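Local coordinates for protein glyoxalase 3 (Candida albicans, PDB 4LRU) that converts methylglyoxal to D-lactate in one glutathione-independent step, detoxifying the methylglyoxal that the cell itself produces, at residues 98-112 with 127-141. Numbering follows the deposited sequence. Where two conformers were deposited one is given.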
loop_
_atom_site.group_PDB
_atom_site.type_symbol
_atom_site.label_atom_id
_atom_site.label_comp_id
_atom_site.label_asym_id
_atom_site.label_seq_id
_atom_site.Cartn_x
_atom_site.Cartn_y
_atom_site.Cartn_z
ATOM N N ASN A 98 -8.122 -15.258 -7.222
ATOM C CA ASN A 98 -8.566 -16.205 -6.183
ATOM C C ASN A 98 -7.394 -16.845 -5.429
ATOM O O ASN A 98 -7.598 -17.558 -4.446
ATOM C CB ASN A 98 -9.410 -17.339 -6.786
ATOM C CG ASN A 98 -10.640 -16.846 -7.524
ATOM O OD1 ASN A 98 -10.825 -17.141 -8.713
ATOM N ND2 ASN A 98 -11.503 -16.126 -6.824
ATOM N N ASP A 99 -6.168 -16.642 -5.905
ATOM C CA ASP A 99 -5.017 -17.275 -5.275
ATOM C C ASP A 99 -4.641 -16.601 -3.940
ATOM O O ASP A 99 -3.918 -17.195 -3.142
ATOM C CB ASP A 99 -3.800 -17.221 -6.183
ATOM C CG ASP A 99 -3.856 -18.232 -7.309
ATOM O OD1 ASP A 99 -4.731 -19.126 -7.299
ATOM O OD2 ASP A 99 -3.010 -18.124 -8.221
ATOM N N TYR A 100 -5.086 -15.364 -3.733
ATOM C CA TYR A 100 -4.556 -14.516 -2.655
ATOM C C TYR A 100 -5.498 -14.439 -1.462
ATOM O O TYR A 100 -6.716 -14.479 -1.620
ATOM C CB TYR A 100 -4.188 -13.109 -3.172
ATOM C CG TYR A 100 -3.229 -13.277 -4.304
ATOM C CD1 TYR A 100 -1.909 -13.642 -4.059
ATOM C CD2 TYR A 100 -3.687 -13.315 -5.609
ATOM C CE1 TYR A 100 -1.052 -13.977 -5.084
ATOM C CE2 TYR A 100 -2.838 -13.642 -6.644
ATOM C CZ TYR A 100 -1.524 -13.966 -6.376
ATOM O OH TYR A 100 -0.687 -14.312 -7.409
ATOM N N ASP A 101 -4.909 -14.347 -0.268
ATOM C CA ASP A 101 -5.671 -14.279 0.975
ATOM C C ASP A 101 -5.529 -12.956 1.725
ATOM O O ASP A 101 -6.324 -12.668 2.615
ATOM C CB ASP A 101 -5.246 -15.416 1.902
ATOM C CG ASP A 101 -5.784 -16.756 1.471
ATOM O OD1 ASP A 101 -6.637 -16.816 0.553
ATOM O OD2 ASP A 101 -5.373 -17.779 2.068
ATOM N N ILE A 102 -4.488 -12.197 1.412
ATOM C CA ILE A 102 -4.260 -10.855 1.944
ATOM C C ILE A 102 -3.890 -9.958 0.762
ATOM O O ILE A 102 -3.165 -10.390 -0.154
ATOM C CB ILE A 102 -3.083 -10.881 2.951
ATOM C CG1 ILE A 102 -3.489 -11.676 4.190
ATOM C CG2 ILE A 102 -2.618 -9.479 3.316
ATOM C CD1 ILE A 102 -2.347 -12.025 5.111
ATOM N N PHE A 103 -4.406 -8.731 0.771
ATOM C CA PHE A 103 -3.981 -7.707 -0.157
ATOM C C PHE A 103 -3.333 -6.615 0.669
ATOM O O PHE A 103 -3.927 -6.122 1.623
ATOM C CB PHE A 103 -5.173 -7.141 -0.928
ATOM C CG PHE A 103 -4.800 -6.082 -1.936
ATOM C CD1 PHE A 103 -4.594 -4.773 -1.543
ATOM C CD2 PHE A 103 -4.658 -6.408 -3.285
ATOM C CE1 PHE A 103 -4.286 -3.798 -2.471
ATOM C CE2 PHE A 103 -4.327 -5.438 -4.216
ATOM C CZ PHE A 103 -4.138 -4.137 -3.814
ATOM N N PHE A 104 -2.106 -6.251 0.317
ATOM C CA PHE A 104 -1.413 -5.142 0.995
ATOM C C PHE A 104 -0.918 -4.112 -0.017
ATOM O O PHE A 104 -0.069 -4.414 -0.854
ATOM C CB PHE A 104 -0.242 -5.677 1.818
ATOM C CG PHE A 104 0.389 -4.650 2.706
ATOM C CD1 PHE A 104 1.173 -3.637 2.175
ATOM C CD2 PHE A 104 0.183 -4.678 4.098
ATOM C CE1 PHE A 104 1.744 -2.679 2.993
ATOM C CE2 PHE A 104 0.756 -3.715 4.901
ATOM C CZ PHE A 104 1.544 -2.723 4.356
ATOM N N GLY A 105 -1.467 -2.907 0.051
ATOM C CA GLY A 105 -1.046 -1.816 -0.820
ATOM C C GLY A 105 0.121 -1.027 -0.264
ATOM O O GLY A 105 -0.051 -0.205 0.638
ATOM N N SER A 106 1.323 -1.300 -0.763
ATOM C CA SER A 106 2.444 -0.402 -0.520
ATOM C C SER A 106 2.176 0.884 -1.262
ATOM O O SER A 106 1.308 0.924 -2.125
ATOM C CB SER A 106 3.781 -0.999 -0.968
ATOM O OG SER A 106 3.950 -1.018 -2.392
ATOM N N ALA A 107 2.928 1.925 -0.965
ATOM C CA ALA A 107 2.651 3.175 -1.639
ATOM C C ALA A 107 3.898 3.973 -1.974
ATOM O O ALA A 107 4.818 3.451 -2.612
ATOM C CB ALA A 107 1.618 3.977 -0.868
ATOM N N GLY A 108 3.914 5.244 -1.593
ATOM C CA GLY A 108 4.589 6.259 -2.366
ATOM C C GLY A 108 3.549 7.030 -3.140
ATOM O O GLY A 108 2.496 6.485 -3.457
ATOM N N HIS A 109 3.832 8.292 -3.438
ATOM C CA HIS A 109 2.842 9.163 -4.070
ATOM C C HIS A 109 2.414 8.648 -5.452
ATOM O O HIS A 109 1.358 9.019 -5.951
ATOM C CB HIS A 109 3.377 10.586 -4.185
ATOM C CG HIS A 109 3.291 11.378 -2.914
ATOM N ND1 HIS A 109 4.247 11.302 -1.921
ATOM C CD2 HIS A 109 2.371 12.275 -2.480
ATOM C CE1 HIS A 109 3.917 12.115 -0.931
ATOM N NE2 HIS A 109 2.787 12.721 -1.248
ATOM N N GLY A 110 3.214 7.787 -6.065
ATOM C CA GLY A 110 2.836 7.220 -7.364
ATOM C C GLY A 110 1.447 6.595 -7.319
ATOM O O GLY A 110 0.693 6.641 -8.306
ATOM N N THR A 111 1.082 6.003 -6.187
ATOM C CA THR A 111 -0.217 5.334 -6.073
ATOM C C THR A 111 -1.413 6.257 -6.365
ATOM O O THR A 111 -2.480 5.779 -6.758
ATOM C CB THR A 111 -0.463 4.741 -4.666
ATOM O OG1 THR A 111 -0.394 5.786 -3.688
ATOM C CG2 THR A 111 0.533 3.669 -4.340
ATOM N N LEU A 112 -1.251 7.560 -6.135
ATOM C CA LEU A 112 -2.299 8.529 -6.396
ATOM C C LEU A 112 -2.695 8.514 -7.860
ATOM O O LEU A 112 -3.827 8.868 -8.202
ATOM C CB LEU A 112 -1.840 9.935 -6.013
ATOM C CG LEU A 112 -1.599 10.125 -4.511
ATOM C CD1 LEU A 112 -0.848 11.415 -4.256
ATOM C CD2 LEU A 112 -2.907 10.104 -3.726
ATOM N N THR A 127 -11.665 -9.616 -4.252
ATOM C CA THR A 127 -11.733 -11.064 -4.188
ATOM C C THR A 127 -11.249 -11.532 -2.820
ATOM O O THR A 127 -11.897 -12.357 -2.161
ATOM C CB THR A 127 -10.909 -11.708 -5.325
ATOM O OG1 THR A 127 -11.503 -11.349 -6.581
ATOM C CG2 THR A 127 -10.890 -13.195 -5.206
ATOM N N VAL A 128 -10.136 -10.955 -2.386
ATOM C CA VAL A 128 -9.589 -11.213 -1.045
ATOM C C VAL A 128 -10.612 -10.865 0.027
ATOM O O VAL A 128 -10.910 -11.685 0.896
ATOM C CB VAL A 128 -8.303 -10.410 -0.804
ATOM C CG1 VAL A 128 -7.925 -10.421 0.673
ATOM C CG2 VAL A 128 -7.174 -10.964 -1.656
ATOM N N TYR A 129 -11.203 -9.673 -0.069
ATOM C CA TYR A 129 -12.149 -9.234 0.954
ATOM C C TYR A 129 -13.398 -10.101 0.996
ATOM O O TYR A 129 -13.932 -10.366 2.067
ATOM C CB TYR A 129 -12.541 -7.769 0.751
ATOM C CG TYR A 129 -13.233 -7.158 1.948
ATOM C CD1 TYR A 129 -12.544 -6.929 3.123
ATOM C CD2 TYR A 129 -14.572 -6.831 1.903
ATOM C CE1 TYR A 129 -13.171 -6.379 4.224
ATOM C CE2 TYR A 129 -15.207 -6.269 2.990
ATOM C CZ TYR A 129 -14.499 -6.048 4.153
ATOM O OH TYR A 129 -15.154 -5.514 5.249
ATOM N N ASP A 130 -13.887 -10.532 -0.165
ATOM C CA ASP A 130 -15.185 -11.162 -0.232
ATOM C C ASP A 130 -15.142 -12.636 0.157
ATOM O O ASP A 130 -16.184 -13.259 0.284
ATOM C CB ASP A 130 -15.786 -11.032 -1.626
ATOM C CG ASP A 130 -16.323 -9.656 -1.891
ATOM O OD1 ASP A 130 -16.421 -8.859 -0.927
ATOM O OD2 ASP A 130 -16.710 -9.391 -3.046
ATOM N N LYS A 131 -13.942 -13.181 0.328
ATOM C CA LYS A 131 -13.800 -14.556 0.808
ATOM C C LYS A 131 -13.299 -14.637 2.241
ATOM O O LYS A 131 -13.022 -15.725 2.750
ATOM C CB LYS A 131 -12.861 -15.334 -0.102
ATOM C CG LYS A 131 -11.401 -14.994 -0.007
ATOM C CD LYS A 131 -10.673 -15.916 -0.969
ATOM C CE LYS A 131 -9.192 -15.952 -0.712
ATOM N NZ LYS A 131 -8.512 -16.836 -1.701
ATOM N N GLY A 132 -13.268 -13.492 2.909
ATOM C CA GLY A 132 -12.913 -13.415 4.327
ATOM C C GLY A 132 -11.440 -13.157 4.606
ATOM O O GLY A 132 -10.972 -13.380 5.737
ATOM N N GLY A 133 -10.696 -12.729 3.589
ATOM C CA GLY A 133 -9.348 -12.230 3.750
ATOM C C GLY A 133 -9.247 -10.807 4.283
ATOM O O GLY A 133 -10.257 -10.174 4.609
ATOM N N VAL A 134 -8.020 -10.308 4.370
ATOM C CA VAL A 134 -7.763 -8.975 4.898
ATOM C C VAL A 134 -7.223 -8.101 3.769
ATOM O O VAL A 134 -6.311 -8.502 3.029
ATOM C CB VAL A 134 -6.795 -9.024 6.102
ATOM C CG1 VAL A 134 -6.230 -7.644 6.413
ATOM C CG2 VAL A 134 -7.510 -9.594 7.314
ATOM N N VAL A 135 -7.792 -6.904 3.652
ATOM C CA VAL A 135 -7.348 -5.913 2.681
ATOM C C VAL A 135 -6.782 -4.713 3.439
ATOM O O VAL A 135 -7.387 -4.223 4.402
ATOM C CB VAL A 135 -8.508 -5.453 1.777
ATOM C CG1 VAL A 135 -8.050 -4.347 0.833
ATOM C CG2 VAL A 135 -9.068 -6.627 0.993
ATOM N N SER A 136 -5.617 -4.254 3.003
ATOM C CA SER A 136 -4.798 -3.340 3.783
ATOM C C SER A 136 -3.982 -2.449 2.865
ATOM O O SER A 136 -3.731 -2.778 1.705
ATOM C CB SER A 136 -3.893 -4.113 4.723
ATOM O OG SER A 136 -2.980 -4.909 3.993
ATOM N N ALA A 137 -3.566 -1.309 3.395
ATOM C CA ALA A 137 -2.678 -0.414 2.685
ATOM C C ALA A 137 -2.042 0.558 3.661
ATOM O O ALA A 137 -2.584 0.851 4.730
ATOM C CB ALA A 137 -3.448 0.341 1.614
ATOM N N VAL A 138 -0.900 1.084 3.255
ATOM C CA VAL A 138 -0.205 2.097 4.047
ATOM C C VAL A 138 -0.004 3.377 3.238
ATOM O O VAL A 138 0.150 3.342 2.023
ATOM C CB VAL A 138 1.129 1.555 4.589
ATOM C CG1 VAL A 138 2.119 1.258 3.470
ATOM C CG2 VAL A 138 1.740 2.525 5.596
ATOM N N CYS A 139 -0.023 4.512 3.939
ATOM C CA CYS A 139 0.416 5.801 3.381
ATOM C C CYS A 139 -0.578 6.314 2.330
ATOM O O CYS A 139 -1.714 6.588 2.679
ATOM C CB CYS A 139 1.830 5.678 2.833
ATOM S SG CYS A 139 2.622 7.257 2.468
ATOM N N HIS A 140 -0.201 6.405 1.051
ATOM C CA HIS A 140 -1.213 6.698 0.012
ATOM C C HIS A 140 -1.873 5.456 -0.564
ATOM O O HIS A 140 -2.751 5.542 -1.431
ATOM C CB HIS A 140 -0.627 7.548 -1.119
ATOM C CG HIS A 140 -0.190 8.901 -0.671
ATOM N ND1 HIS A 140 1.093 9.157 -0.237
ATOM C CD2 HIS A 140 -0.886 10.046 -0.487
ATOM C CE1 HIS A 140 1.176 10.412 0.160
ATOM N NE2 HIS A 140 -0.014 10.969 0.030
ATOM N N GLY A 141 -1.442 4.302 -0.076
ATOM C CA GLY A 141 -2.001 3.020 -0.497
ATOM C C GLY A 141 -3.515 2.940 -0.498
ATOM O O GLY A 141 -4.092 2.238 -1.335
#
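Phe-103 N gives its hydrogen to Val-134 O (3.0 Å), Gly-105 N to Ser-136 O (2.8 Å) and Val-138 N to Gly-105 O (3.0 Å), joining parallel strands 102-105 and 134-138. Phe-103 O takes two hydrogens from Ser-136: a weak bond from N and a shorter one from OG (2.8 Å), which a chi1 of 64° folds back over its own main chain. The same OG lies 3.2 Å from Phe-104 CD2. Helix 119-130, ended by a Schellman motif at Gly-132, makes this a right-handed beta-alpha-beta crossover in the central sheet of the DJ-1 fold; Val-128 of that helix sets CG1 against Asp-101 O and CG2 against Tyr-100 CB. At the solvent-exposed end, the extended Lys-131 chain brings NZ to Asp-101 OD1 (2.9 Å) in a salt bridge and, weakly, to Tyr-100 O. Past the strands' C-terminal ends lies the probable active site, with Cys-139 as the inferred nucleophile, whose strained positive-phi backbone (phi 71°) matches the family's nucleophile elbow. Here His-140 puts CE1 over one face of the His-109 ring, toward its rim, 3.1 Å from His-109 NE2, the planes inclined at 42°. Both imidazoles hydrogen-bond through NE2 to the carboxylate of Glu-171, while Leu-112 CD2 meets His-140 CD2 at 3.8 Å.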